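Local coordinates for protein glycosyl transferase family 8 (Streptococcus pneumoniae, PDB 5GVW) that transfers galactose from UDP-galactose to the terminal glucose of the already glycosylated serine-rich repeat protein PsrP, the third step of its O-glycosylation, at residues 343-348 / 368-373. Numbering follows the deposited sequence.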
loop_
_atom_site.group_PDB
_atom_site.type_symbol
_atom_site.label_atom_id
_atom_site.label_comp_id
_atom_site.label_asym_id
_atom_site.label_seq_id
_atom_site.Cartn_x
_atom_site.Cartn_y
_atom_site.Cartn_z
ATOM N N SER A 343 -28.224 -15.627 -0.005
ATOM C CA SER A 343 -28.356 -15.800 -1.455
ATOM C C SER A 343 -29.771 -16.182 -1.928
ATOM O O SER A 343 -30.528 -16.791 -1.198
ATOM C CB SER A 343 -27.362 -16.879 -1.926
ATOM O OG SER A 343 -27.600 -18.102 -1.240
ATOM N N ASP A 344 -30.075 -15.845 -3.178
ATOM C CA ASP A 344 -31.367 -16.119 -3.801
ATOM C C ASP A 344 -31.565 -17.513 -4.418
ATOM O O ASP A 344 -32.647 -18.080 -4.267
ATOM C CB ASP A 344 -31.647 -15.042 -4.842
ATOM C CG ASP A 344 -31.710 -13.648 -4.218
ATOM O OD1 ASP A 344 -32.571 -13.454 -3.321
ATOM O OD2 ASP A 344 -30.918 -12.756 -4.622
ATOM N N LEU A 345 -30.529 -18.052 -5.077
ATOM C CA LEU A 345 -30.605 -19.279 -5.919
ATOM C C LEU A 345 -29.375 -20.165 -5.742
ATOM O O LEU A 345 -28.269 -19.655 -5.714
ATOM C CB LEU A 345 -30.665 -18.879 -7.392
ATOM C CG LEU A 345 -31.506 -19.611 -8.445
ATOM C CD1 LEU A 345 -31.125 -19.089 -9.830
ATOM C CD2 LEU A 345 -31.404 -21.124 -8.369
ATOM N N TYR A 346 -29.548 -21.474 -5.608
ATOM C CA TYR A 346 -28.403 -22.382 -5.610
ATOM C C TYR A 346 -28.245 -22.951 -7.024
ATOM O O TYR A 346 -29.207 -23.474 -7.581
ATOM C CB TYR A 346 -28.578 -23.498 -4.598
ATOM C CG TYR A 346 -27.329 -24.328 -4.423
ATOM C CD1 TYR A 346 -27.113 -25.453 -5.196
ATOM C CD2 TYR A 346 -26.341 -23.960 -3.514
ATOM C CE1 TYR A 346 -25.963 -26.197 -5.051
ATOM C CE2 TYR A 346 -25.182 -24.699 -3.379
ATOM C CZ TYR A 346 -24.991 -25.812 -4.143
ATOM O OH TYR A 346 -23.833 -26.581 -4.033
ATOM N N LEU A 347 -27.051 -22.820 -7.617
ATOM C CA LEU A 347 -26.784 -23.367 -8.940
ATOM C C LEU A 347 -26.002 -24.638 -8.725
ATOM O O LEU A 347 -24.868 -24.599 -8.319
ATOM C CB LEU A 347 -25.990 -22.367 -9.770
ATOM C CG LEU A 347 -26.629 -20.982 -9.913
ATOM C CD1 LEU A 347 -25.707 -20.085 -10.719
ATOM C CD2 LEU A 347 -27.992 -21.012 -10.584
ATOM N N ASP A 348 -26.620 -25.780 -8.955
ATOM C CA ASP A 348 -25.964 -27.067 -8.675
ATOM C C ASP A 348 -25.223 -27.452 -9.957
ATOM O O ASP A 348 -25.709 -28.256 -10.746
ATOM C CB ASP A 348 -26.982 -28.134 -8.232
ATOM C CG ASP A 348 -26.326 -29.464 -7.864
ATOM O OD1 ASP A 348 -25.096 -29.535 -7.797
ATOM O OD2 ASP A 348 -27.041 -30.463 -7.666
ATOM N N PRO A 368 -34.540 -22.191 -3.697
ATOM C CA PRO A 368 -34.650 -22.848 -5.002
ATOM C C PRO A 368 -33.285 -23.374 -5.493
ATOM O O PRO A 368 -32.245 -22.824 -5.142
ATOM C CB PRO A 368 -35.167 -21.724 -5.917
ATOM C CG PRO A 368 -34.780 -20.461 -5.237
ATOM C CD PRO A 368 -34.911 -20.768 -3.774
ATOM N N MET A 369 -33.289 -24.437 -6.274
ATOM C CA MET A 369 -32.040 -25.009 -6.758
ATOM C C MET A 369 -32.277 -25.484 -8.170
ATOM O O MET A 369 -33.219 -26.222 -8.390
ATOM C CB MET A 369 -31.609 -26.159 -5.863
ATOM C CG MET A 369 -30.444 -26.979 -6.385
ATOM S SD MET A 369 -29.819 -28.183 -5.187
ATOM C CE MET A 369 -31.334 -29.055 -4.761
ATOM N N ILE A 370 -31.437 -25.035 -9.110
ATOM C CA ILE A 370 -31.474 -25.477 -10.499
ATOM C C ILE A 370 -30.178 -26.195 -10.915
ATOM O O ILE A 370 -29.164 -26.174 -10.192
ATOM C CB ILE A 370 -31.820 -24.320 -11.473
ATOM C CG1 ILE A 370 -30.772 -23.219 -11.438
ATOM C CG2 ILE A 370 -33.203 -23.761 -11.142
ATOM C CD1 ILE A 370 -31.053 -22.105 -12.422
ATOM N N ALA A 371 -30.231 -26.857 -12.069
ATOM C CA ALA A 371 -29.063 -27.527 -12.622
ATOM C C ALA A 371 -29.094 -27.648 -14.139
ATOM O O ALA A 371 -30.085 -27.302 -14.797
ATOM C CB ALA A 371 -28.861 -28.900 -11.979
ATOM N N PHE A 372 -27.945 -28.042 -14.673
ATOM C CA PHE A 372 -27.817 -28.506 -16.041
ATOM C C PHE A 372 -28.080 -29.995 -16.078
ATOM O O PHE A 372 -27.708 -30.695 -15.149
ATOM C CB PHE A 372 -26.421 -28.208 -16.632
ATOM C CG PHE A 372 -26.182 -26.756 -16.926
ATOM C CD1 PHE A 372 -26.941 -26.092 -17.889
ATOM C CD2 PHE A 372 -25.201 -26.042 -16.248
ATOM C CE1 PHE A 372 -26.726 -24.739 -18.152
ATOM C CE2 PHE A 372 -24.991 -24.698 -16.509
ATOM C CZ PHE A 372 -25.747 -24.045 -17.461
ATOM N N ASP A 373 -28.685 -30.455 -17.176
ATOM C CA ASP A 373 -28.908 -31.889 -17.453
ATOM C C ASP A 373 -27.721 -32.783 -17.143
ATOM O O ASP A 373 -27.912 -33.914 -16.734
ATOM C CB ASP A 373 -29.383 -32.149 -18.917
ATOM C CG ASP A 373 -28.426 -31.568 -20.005
ATOM O OD1 ASP A 373 -27.183 -31.726 -19.929
ATOM O OD2 ASP A 373 -28.928 -30.929 -20.964
#
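Tyr-346 uses both its N-H and its C=O, toward Pro-368 and Ile-370, in the three backbone hydrogen bonds that join strand 345-348 to strand 369-372 in parallel. Tyr-346 N gives a nearly straight bond (172°) to Pro-368 O, Ile-370 N reaches Tyr-346 O at 3.1 Å, and Asp-348 N reaches Ile-370 O at 2.9 Å. Proline has no N-H to offer, and across this pair only its carbonyl is bonded. Its ring brings Pro-368 CG to 3.3 Å from Asp-344 O.

On one face lie the branched aliphatics Leu-347 and Ile-370. With CG1 of Ile-370 set between its backbone N and carbonyl carbon (chi1 62°), this branch meets Leu-347 CD2 at 3.7 Å, the two chains running alongside. The end of Leu-345 reaches across to the same branch, its CD2 3.8 Å from Ile-370 CG1, here crossing at about a right angle. Helix 395-403 packs on this layer, Ile-401 touching both leucines and Met-397 touching Ile-370.

The other face carries Tyr-346 and Met-369, side by side. The pliable thioether bends at chi3 (53°), and Met-369 SD approaches the ring obliquely, 3.8 Å from Tyr-346 CD1, a Met-aromatic contact. Helix 356-364, the crossover of this beta-alpha-beta unit, covers both through Val-362. Tyr-346 OH bonds Leu-283 N farther out.

The chemistry is thus that of an inner strand pair in a parallel, helix-flanked sheet, away from the UDP and manganese sites. The buried Asp-348 carboxylate holds Lys-354 by a salt bridge and the hydroxyls of Tyr-359 and Tyr-385, partners that would probably favour its ionised form.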